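Local coordinates for protein citrate synthase (Pyrobaculum aerophilum, PDB 2IBP) that probably catalyses the condensation of oxaloacetate with acetyl-CoA and water to give citrate and CoA in the tricarboxylic acid cycle, at residues Asp82-His94 with Glu152-Tyr164. Residues are numbered along the deposited sequence; the frame is centred on the assembly and turned at random.
Sequences DYINRMKKYRELH and EKLVAKMPTIVAY
Glu152 of helix 141-169 is a knob in a hole formed by Tyr83, Arg86, Met87 and Tyr90 of helix 77-90. Both helices belong to the largely helical citrate synthase fold; the axes of 82-90 and 152-164 approach to 8.3 Å and cross at -48°. A bend in the Arg86 chain at the CG-CD bond (chi3 -58°) turns its NE and NH2 edge to the Glu152 carboxylate, the two planes only 15° apart. Arg86 NE donates to Glu152 OE1 at 2.8 Å and NH2 donates to OE2, a two-pronged salt bridge on syn lone pairs. Glu152 OE2 also has a hydrogen bond with Tyr71 OH. With an alanine at Arg86, the buried Glu152 carboxylate would probably lose its charged mate and one wall of the hole. Met87 curls so that CE presses on Val155 CG1, a tight 3.5 Å. Ala156 is the small bump, its CB 3.7 Å from Tyr90 CB. In a CH-pi contact, Lys153 CG sits over one face of the Tyr90 ring, 3.6 Å from its centroid; its NZ forms salt bridges with Asp124 and Asp126. Past the helix, residues 91-93 run along the side of helix 141-169. Lys157 NZ donates to Tyr90 O and, weakly, to Glu92 O, and also pairs with Glu120. Leu93 fills a hollow between Lys157, Thr160, Ile161 and Tyr164. Thr160 OG1 donates to Arg91 O at 2.7 Å. Glu92 OE2 accepts from Leu93 N on its anti lone pair and from Tyr164 OH, at 2.6 Å, on its syn side.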
ATOM      1  N   ASP A  82      -0.533  -8.542 -31.538  1.00 11.92           N
ATOM      2  CA  ASP A  82       0.079  -9.460 -30.585  1.00 12.52           C
ATOM      3  C   ASP A  82      -0.297  -9.112 -29.140  1.00 12.13           C
ATOM      4  O   ASP A  82      -0.579  -9.991 -28.332  1.00 12.16           O
ATOM      5  CB  ASP A  82       1.595  -9.492 -30.752  1.00 18.63           C
ATOM      6  CG  ASP A  82       2.023 -10.087 -32.089  1.00 23.45           C
ATOM      7  OD1 ASP A  82       1.169 -10.696 -32.775  1.00 19.68           O
ATOM      8  OD2 ASP A  82       3.224  -9.962 -32.424  1.00 19.54           O
ATOM      9  N   TYR A  83      -0.273  -7.823 -28.826  1.00 11.89           N
ATOM     10  CA  TYR A  83      -0.634  -7.331 -27.489  1.00  8.69           C
ATOM     11  C   TYR A  83      -2.092  -7.685 -27.161  1.00  8.98           C
ATOM     12  O   TYR A  83      -2.405  -8.191 -26.062  1.00 11.31           O
ATOM     13  CB  TYR A  83      -0.434  -5.817 -27.457  1.00 11.68           C
ATOM     14  CG  TYR A  83      -0.865  -5.143 -26.173  1.00  9.50           C
ATOM     15  CD1 TYR A  83      -0.054  -5.174 -25.056  1.00 12.26           C
ATOM     16  CD2 TYR A  83      -1.974  -4.317 -26.150  1.00  7.90           C
ATOM     17  CE1 TYR A  83      -0.431  -4.508 -23.882  1.00  9.99           C
ATOM     18  CE2 TYR A  83      -2.366  -3.663 -24.994  1.00 10.56           C
ATOM     19  CZ  TYR A  83      -1.585  -3.749 -23.874  1.00 10.83           C
ATOM     20  OH  TYR A  83      -1.927  -3.048 -22.724  1.00 14.56           O
ATOM     21  N   ILE A  84      -2.980  -7.382 -28.093  1.00 11.33           N
ATOM     22  CA  ILE A  84      -4.395  -7.684 -27.900  1.00 11.02           C
ATOM     23  C   ILE A  84      -4.583  -9.168 -27.634  1.00 13.53           C
ATOM     24  O   ILE A  84      -5.296  -9.554 -26.709  1.00 11.54           O
ATOM     25  CB  ILE A  84      -5.225  -7.193 -29.087  1.00 11.19           C
ATOM     26  CG1 ILE A  84      -5.320  -5.657 -29.036  1.00 14.61           C
ATOM     27  CG2 ILE A  84      -6.580  -7.853 -29.097  1.00 11.49           C
ATOM     28  CD1 ILE A  84      -6.056  -5.036 -30.194  1.00 16.42           C
ATOM     29  N   ASN A  85      -3.880 -10.015 -28.387  1.00  9.85           N
ATOM     30  CA  ASN A  85      -3.982 -11.453 -28.170  1.00 10.09           C
ATOM     31  C   ASN A  85      -3.432 -11.907 -26.823  1.00  8.00           C
ATOM     32  O   ASN A  85      -4.009 -12.769 -26.186  1.00 10.50           O
ATOM     33  CB  ASN A  85      -3.289 -12.206 -29.288  1.00 12.69           C
ATOM     34  CG  ASN A  85      -4.168 -12.360 -30.511  1.00 19.23           C
ATOM     35  OD1 ASN A  85      -5.395 -12.349 -30.409  1.00 18.34           O
ATOM     36  ND2 ASN A  85      -3.547 -12.576 -31.666  1.00 18.52           N
ATOM     37  N   ARG A  86      -2.342 -11.300 -26.369  1.00 10.34           N
ATOM     38  CA  ARG A  86      -1.789 -11.645 -25.069  1.00 10.15           C
ATOM     39  C   ARG A  86      -2.772 -11.235 -23.986  1.00 10.13           C
ATOM     40  O   ARG A  86      -3.081 -12.011 -23.090  1.00 11.60           O
ATOM     41  CB  ARG A  86      -0.436 -10.956 -24.818  1.00 11.45           C
ATOM     42  CG  ARG A  86       0.702 -11.468 -25.692  1.00 13.52           C
ATOM     43  CD  ARG A  86       2.053 -10.960 -25.190  1.00 15.44           C
ATOM     44  NE  ARG A  86       2.162  -9.502 -25.142  1.00 10.87           N
ATOM     45  CZ  ARG A  86       2.593  -8.743 -26.136  1.00 13.27           C
ATOM     46  NH1 ARG A  86       2.851  -9.287 -27.332  1.00 15.64           N
ATOM     47  NH2 ARG A  86       2.679  -7.436 -25.976  1.00 14.00           N
ATOM     48  N   MET A  87      -3.313 -10.030 -24.119  1.00 12.10           N
ATOM     49  CA  MET A  87      -4.264  -9.521 -23.129  1.00 11.73           C
ATOM     50  C   MET A  87      -5.481 -10.440 -23.065  1.00  8.05           C
ATOM     51  O   MET A  87      -5.931 -10.792 -21.995  1.00  9.89           O
ATOM     52  CB  MET A  87      -4.663  -8.074 -23.451  1.00 14.66           C
ATOM     53  CG  MET A  87      -3.471  -7.130 -23.487  1.00 18.68           C
ATOM     54  SD  MET A  87      -2.836  -6.863 -21.839  1.00 22.19           S
ATOM     55  CE  MET A  87      -4.056  -5.617 -21.419  1.00  9.98           C
ATOM     56  N   LYS A  88      -5.980 -10.880 -24.214  1.00  8.73           N
ATOM     57  CA  LYS A  88      -7.125 -11.782 -24.223  1.00  8.57           C
ATOM     58  C   LYS A  88      -6.825 -13.077 -23.475  1.00  6.49           C
ATOM     59  O   LYS A  88      -7.678 -13.592 -22.748  1.00 11.09           O
ATOM     60  CB  LYS A  88      -7.577 -12.052 -25.652  1.00 11.58           C
ATOM     61  CG  LYS A  88      -8.338 -10.912 -26.241  1.00 11.24           C
ATOM     62  CD  LYS A  88      -8.624 -11.106 -27.708  1.00 13.09           C
ATOM     63  CE  LYS A  88      -9.523 -10.014 -28.212  1.00 16.11           C
ATOM     64  NZ  LYS A  88      -9.865 -10.209 -29.638  1.00 19.15           N
ATOM     65  N   LYS A  89      -5.631 -13.630 -23.695  1.00 11.56           N
ATOM     66  CA  LYS A  89      -5.200 -14.850 -23.029  1.00 10.62           C
ATOM     67  C   LYS A  89      -5.088 -14.621 -21.513  1.00 10.38           C
ATOM     68  O   LYS A  89      -5.377 -15.514 -20.719  1.00 13.47           O
ATOM     69  CB  LYS A  89      -3.834 -15.285 -23.559  1.00 15.67           C
ATOM     70  CG  LYS A  89      -3.331 -16.598 -22.987  1.00 29.95           C
ATOM     71  CD  LYS A  89      -1.961 -16.977 -23.558  1.00 34.85           C
ATOM     72  CE  LYS A  89      -0.878 -15.982 -23.137  1.00 46.09           C
ATOM     73  NZ  LYS A  89       0.483 -16.397 -23.589  1.00 47.90           N
ATOM     74  N   TYR A  90      -4.680 -13.422 -21.128  1.00  9.28           N
ATOM     75  CA  TYR A  90      -4.491 -13.123 -19.715  1.00 11.13           C
ATOM     76  C   TYR A  90      -5.753 -12.801 -18.943  1.00 10.99           C
ATOM     77  O   TYR A  90      -5.721 -12.774 -17.716  1.00  9.40           O
ATOM     78  CB  TYR A  90      -3.556 -11.934 -19.532  1.00 11.04           C
ATOM     79  CG  TYR A  90      -2.184 -12.103 -20.109  1.00  9.61           C
ATOM     80  CD1 TYR A  90      -1.538 -13.326 -20.066  1.00 11.69           C
ATOM     81  CD2 TYR A  90      -1.471 -10.999 -20.526  1.00  8.31           C
ATOM     82  CE1 TYR A  90      -0.257 -13.457 -20.579  1.00 15.17           C
ATOM     83  CE2 TYR A  90      -0.192 -11.107 -20.996  1.00 15.56           C
ATOM     84  CZ  TYR A  90       0.412 -12.331 -21.014  1.00 18.25           C
ATOM     85  OH  TYR A  90       1.685 -12.422 -21.514  1.00 21.70           O
ATOM     86  N   ARG A  91      -6.862 -12.550 -19.628  1.00  7.76           N
ATOM     87  CA  ARG A  91      -8.083 -12.139 -18.930  1.00  8.80           C
ATOM     88  C   ARG A  91      -8.555 -13.095 -17.856  1.00  7.55           C
ATOM     89  O   ARG A  91      -9.070 -12.663 -16.822  1.00  9.35           O
ATOM     90  CB  ARG A  91      -9.231 -11.935 -19.912  1.00 11.39           C
ATOM     91  CG  ARG A  91      -9.030 -10.802 -20.842  1.00 11.82           C
ATOM     92  CD  ARG A  91     -10.169 -10.766 -21.824  1.00 13.37           C
ATOM     93  NE  ARG A  91     -10.026  -9.669 -22.765  1.00 10.93           N
ATOM     94  CZ  ARG A  91     -10.796  -9.502 -23.836  1.00 10.15           C
ATOM     95  NH1 ARG A  91     -11.705 -10.412 -24.150  1.00 10.63           N
ATOM     96  NH2 ARG A  91     -10.616  -8.460 -24.616  1.00 11.24           N
ATOM     97  N   GLU A  92      -8.467 -14.392 -18.104  1.00  9.00           N
ATOM     98  CA  GLU A  92      -8.997 -15.370 -17.161  1.00  9.70           C
ATOM     99  C   GLU A  92      -8.149 -15.418 -15.902  1.00  9.57           C
ATOM    100  O   GLU A  92      -6.938 -15.189 -15.956  1.00 11.89           O
ATOM    101  CB  GLU A  92      -9.081 -16.754 -17.792  1.00 13.30           C
ATOM    102  CG  GLU A  92      -9.736 -17.817 -16.928  1.00 12.81           C
ATOM    103  CD  GLU A  92     -11.153 -17.481 -16.484  1.00 16.45           C
ATOM    104  OE1 GLU A  92     -12.107 -17.996 -17.105  1.00 20.09           O
ATOM    105  OE2 GLU A  92     -11.324 -16.670 -15.551  1.00 12.10           O
ATOM    106  N   LEU A  93      -8.810 -15.656 -14.776  1.00 10.14           N
ATOM    107  CA  LEU A  93      -8.142 -15.700 -13.501  1.00  8.87           C
ATOM    108  C   LEU A  93      -7.833 -17.133 -13.113  1.00  9.60           C
ATOM    109  O   LEU A  93      -8.488 -18.084 -13.555  1.00 10.22           O
ATOM    110  CB  LEU A  93      -9.031 -15.056 -12.429  1.00  9.83           C
ATOM    111  CG  LEU A  93      -9.472 -13.632 -12.730  1.00 11.21           C
ATOM    112  CD1 LEU A  93     -10.500 -13.155 -11.673  1.00  9.76           C
ATOM    113  CD2 LEU A  93      -8.266 -12.699 -12.833  1.00 10.51           C
ATOM    114  N   HIS A  94      -6.849 -17.267 -12.228  1.00 10.90           N
ATOM    115  CA  HIS A  94      -6.463 -18.548 -11.654  1.00 11.38           C
ATOM    116  C   HIS A  94      -7.615 -19.039 -10.771  1.00  9.68           C
ATOM    117  O   HIS A  94      -8.289 -18.234 -10.104  1.00  9.58           O
ATOM    118  CB  HIS A  94      -5.214 -18.348 -10.792  1.00 12.48           C
ATOM    119  CG  HIS A  94      -4.597 -19.623 -10.303  1.00 17.59           C
ATOM    120  ND1 HIS A  94      -5.109 -20.343  -9.244  1.00 18.53           N
ATOM    121  CD2 HIS A  94      -3.483 -20.283 -10.704  1.00 20.53           C
ATOM    122  CE1 HIS A  94      -4.359 -21.413  -9.040  1.00 25.24           C
ATOM    123  NE2 HIS A  94      -3.365 -21.403  -9.915  1.00 17.09           N
ATOM    124  N   GLU A 152       1.082  -6.351 -18.149  1.00  8.05           N
ATOM    125  CA  GLU A 152      -0.010  -6.658 -19.079  1.00  8.03           C
ATOM    126  C   GLU A 152      -1.097  -7.521 -18.423  1.00  5.67           C
ATOM    127  O   GLU A 152      -2.284  -7.274 -18.584  1.00  9.45           O
ATOM    128  CB  GLU A 152       0.531  -7.376 -20.324  1.00  9.05           C
ATOM    129  CG  GLU A 152       1.377  -6.506 -21.183  1.00 10.78           C
ATOM    130  CD  GLU A 152       1.828  -7.187 -22.459  1.00 14.42           C
ATOM    131  OE1 GLU A 152       1.491  -8.378 -22.679  1.00 16.35           O
ATOM    132  OE2 GLU A 152       2.481  -6.498 -23.265  1.00 13.95           O
ATOM    133  N   LYS A 153      -0.684  -8.496 -17.629  1.00  5.91           N
ATOM    134  CA  LYS A 153      -1.625  -9.375 -16.967  1.00  9.48           C
ATOM    135  C   LYS A 153      -2.501  -8.593 -16.019  1.00  9.03           C
ATOM    136  O   LYS A 153      -3.698  -8.833 -15.933  1.00  8.66           O
ATOM    137  CB  LYS A 153      -0.919 -10.475 -16.207  1.00 10.96           C
ATOM    138  CG  LYS A 153      -0.313 -11.525 -17.090  1.00 12.24           C
ATOM    139  CD  LYS A 153       0.469 -12.481 -16.255  1.00 12.16           C
ATOM    140  CE  LYS A 153       1.153 -13.527 -17.065  1.00 20.29           C
ATOM    141  NZ  LYS A 153       1.992 -14.343 -16.138  1.00 17.52           N
ATOM    142  N   LEU A 154      -1.895  -7.687 -15.258  1.00  7.86           N
ATOM    143  CA  LEU A 154      -2.676  -6.871 -14.315  1.00  8.32           C
ATOM    144  C   LEU A 154      -3.736  -6.004 -15.029  1.00 10.37           C
ATOM    145  O   LEU A 154      -4.878  -5.885 -14.581  1.00  8.58           O
ATOM    146  CB  LEU A 154      -1.716  -6.003 -13.498  1.00  7.86           C
ATOM    147  CG  LEU A 154      -1.071  -6.786 -12.350  1.00  8.59           C
ATOM    148  CD1 LEU A 154       0.264  -6.221 -11.908  1.00  9.06           C
ATOM    149  CD2 LEU A 154      -2.022  -6.920 -11.154  1.00  9.24           C
ATOM    150  N   VAL A 155      -3.355  -5.424 -16.151  1.00  7.78           N
ATOM    151  CA  VAL A 155      -4.277  -4.601 -16.922  1.00  6.63           C
ATOM    152  C   VAL A 155      -5.396  -5.502 -17.490  1.00  8.43           C
ATOM    153  O   VAL A 155      -6.576  -5.154 -17.467  1.00  8.48           O
ATOM    154  CB  VAL A 155      -3.521  -3.888 -18.043  1.00  7.92           C
ATOM    155  CG1 VAL A 155      -4.499  -3.155 -18.982  1.00  8.66           C
ATOM    156  CG2 VAL A 155      -2.496  -2.933 -17.448  1.00  8.86           C
ATOM    157  N   ALA A 156      -5.018  -6.677 -17.974  1.00  5.67           N
ATOM    158  CA  ALA A 156      -5.994  -7.593 -18.566  1.00  8.05           C
ATOM    159  C   ALA A 156      -6.979  -8.206 -17.596  1.00  7.89           C
ATOM    160  O   ALA A 156      -8.127  -8.463 -17.951  1.00  9.15           O
ATOM    161  CB  ALA A 156      -5.260  -8.707 -19.327  1.00  6.38           C
ATOM    162  N   LYS A 157      -6.517  -8.464 -16.374  1.00  6.60           N
ATOM    163  CA  LYS A 157      -7.297  -9.193 -15.401  1.00  5.35           C
ATOM    164  C   LYS A 157      -8.237  -8.337 -14.577  1.00  4.21           C
ATOM    165  O   LYS A 157      -9.222  -8.857 -14.049  1.00  7.04           O
ATOM    166  CB  LYS A 157      -6.366  -9.967 -14.472  1.00  6.27           C
ATOM    167  CG  LYS A 157      -5.594 -11.049 -15.198  1.00  8.15           C
ATOM    168  CD  LYS A 157      -4.510 -11.649 -14.350  1.00  8.78           C
ATOM    169  CE  LYS A 157      -3.696 -12.629 -15.183  1.00 11.87           C
ATOM    170  NZ  LYS A 157      -4.446 -13.858 -15.502  1.00  9.56           N
ATOM    171  N   MET A 158      -7.930  -7.054 -14.428  1.00  6.27           N
ATOM    172  CA  MET A 158      -8.737  -6.230 -13.527  1.00  7.65           C
ATOM    173  C   MET A 158     -10.243  -6.312 -13.825  1.00  6.81           C
ATOM    174  O   MET A 158     -11.039  -6.521 -12.913  1.00  7.55           O
ATOM    175  CB  MET A 158      -8.247  -4.799 -13.487  1.00 11.16           C
ATOM    176  CG  MET A 158      -8.668  -4.058 -12.252  1.00 14.37           C
ATOM    177  SD  MET A 158      -7.860  -4.701 -10.764  1.00 15.08           S
ATOM    178  CE  MET A 158      -6.164  -4.336 -11.086  1.00 14.71           C
ATOM    179  N   PRO A 159     -10.651  -6.205 -15.102  1.00  5.68           N
ATOM    180  CA  PRO A 159     -12.097  -6.280 -15.349  1.00  6.64           C
ATOM    181  C   PRO A 159     -12.706  -7.620 -14.985  1.00  5.53           C
ATOM    182  O   PRO A 159     -13.879  -7.695 -14.624  1.00  7.80           O
ATOM    183  CB  PRO A 159     -12.207  -6.034 -16.859  1.00  5.57           C
ATOM    184  CG  PRO A 159     -10.942  -5.301 -17.207  1.00  7.66           C
ATOM    185  CD  PRO A 159      -9.908  -5.932 -16.344  1.00  6.79           C
ATOM    186  N   THR A 160     -11.932  -8.684 -15.108  1.00  5.08           N
ATOM    187  CA  THR A 160     -12.435 -10.010 -14.773  1.00  5.00           C
ATOM    188  C   THR A 160     -12.719 -10.090 -13.274  1.00  6.90           C
ATOM    189  O   THR A 160     -13.732 -10.639 -12.838  1.00  7.94           O
ATOM    190  CB  THR A 160     -11.443 -11.094 -15.213  1.00  7.34           C
ATOM    191  OG1 THR A 160     -10.998 -10.804 -16.543  1.00  8.11           O
ATOM    192  CG2 THR A 160     -12.095 -12.469 -15.176  1.00  5.73           C
ATOM    193  N   ILE A 161     -11.789  -9.570 -12.491  1.00  6.12           N
ATOM    194  CA  ILE A 161     -11.941  -9.561 -11.046  1.00  6.64           C
ATOM    195  C   ILE A 161     -13.217  -8.800 -10.670  1.00  4.42           C
ATOM    196  O   ILE A 161     -14.055  -9.298  -9.907  1.00  8.48           O
ATOM    197  CB  ILE A 161     -10.732  -8.915 -10.368  1.00  7.77           C
ATOM    198  CG1 ILE A 161      -9.480  -9.768 -10.579  1.00  8.99           C
ATOM    199  CG2 ILE A 161     -10.996  -8.758  -8.858  1.00  9.58           C
ATOM    200  CD1 ILE A 161      -8.229  -9.152 -10.007  1.00  8.44           C
ATOM    201  N   VAL A 162     -13.368  -7.606 -11.212  1.00  6.13           N
ATOM    202  CA  VAL A 162     -14.535  -6.776 -10.944  1.00  5.35           C
ATOM    203  C   VAL A 162     -15.831  -7.481 -11.320  1.00  6.80           C
ATOM    204  O   VAL A 162     -16.775  -7.554 -10.525  1.00  8.96           O
ATOM    205  CB  VAL A 162     -14.402  -5.421 -11.651  1.00  9.17           C
ATOM    206  CG1 VAL A 162     -15.686  -4.586 -11.495  1.00  8.87           C
ATOM    207  CG2 VAL A 162     -13.163  -4.666 -11.141  1.00  7.83           C
ATOM    208  N   ALA A 163     -15.899  -7.965 -12.559  1.00  6.40           N
ATOM    209  CA  ALA A 163     -17.097  -8.623 -13.063  1.00  7.11           C
ATOM    210  C   ALA A 163     -17.446  -9.891 -12.287  1.00  5.46           C
ATOM    211  O   ALA A 163     -18.617 -10.120 -11.960  1.00  8.84           O
ATOM    212  CB  ALA A 163     -16.949  -8.938 -14.550  1.00  7.55           C
ATOM    213  N   TYR A 164     -16.439 -10.709 -11.946  1.00  6.90           N
ATOM    214  CA  TYR A 164     -16.703 -11.940 -11.209  1.00  8.04           C
ATOM    215  C   TYR A 164     -17.268 -11.617  -9.836  1.00  5.61           C
ATOM    216  O   TYR A 164     -18.218 -12.234  -9.388  1.00  9.00           O
ATOM    217  CB  TYR A 164     -15.433 -12.755 -11.041  1.00  8.63           C
ATOM    218  CG  TYR A 164     -15.025 -13.581 -12.240  1.00  7.18           C
ATOM    219  CD1 TYR A 164     -15.555 -13.337 -13.496  1.00  7.98           C
ATOM    220  CD2 TYR A 164     -14.009 -14.529 -12.135  1.00 10.27           C
ATOM    221  CE1 TYR A 164     -15.176 -14.100 -14.601  1.00  7.38           C
ATOM    222  CE2 TYR A 164     -13.598 -15.266 -13.242  1.00 11.07           C
ATOM    223  CZ  TYR A 164     -14.180 -15.032 -14.476  1.00 11.08           C
ATOM    224  OH  TYR A 164     -13.765 -15.731 -15.601  1.00 11.84           O
TER
HETATM  225  O   HOH W   1       3.180 -10.230 -22.191  1.00 21.85           O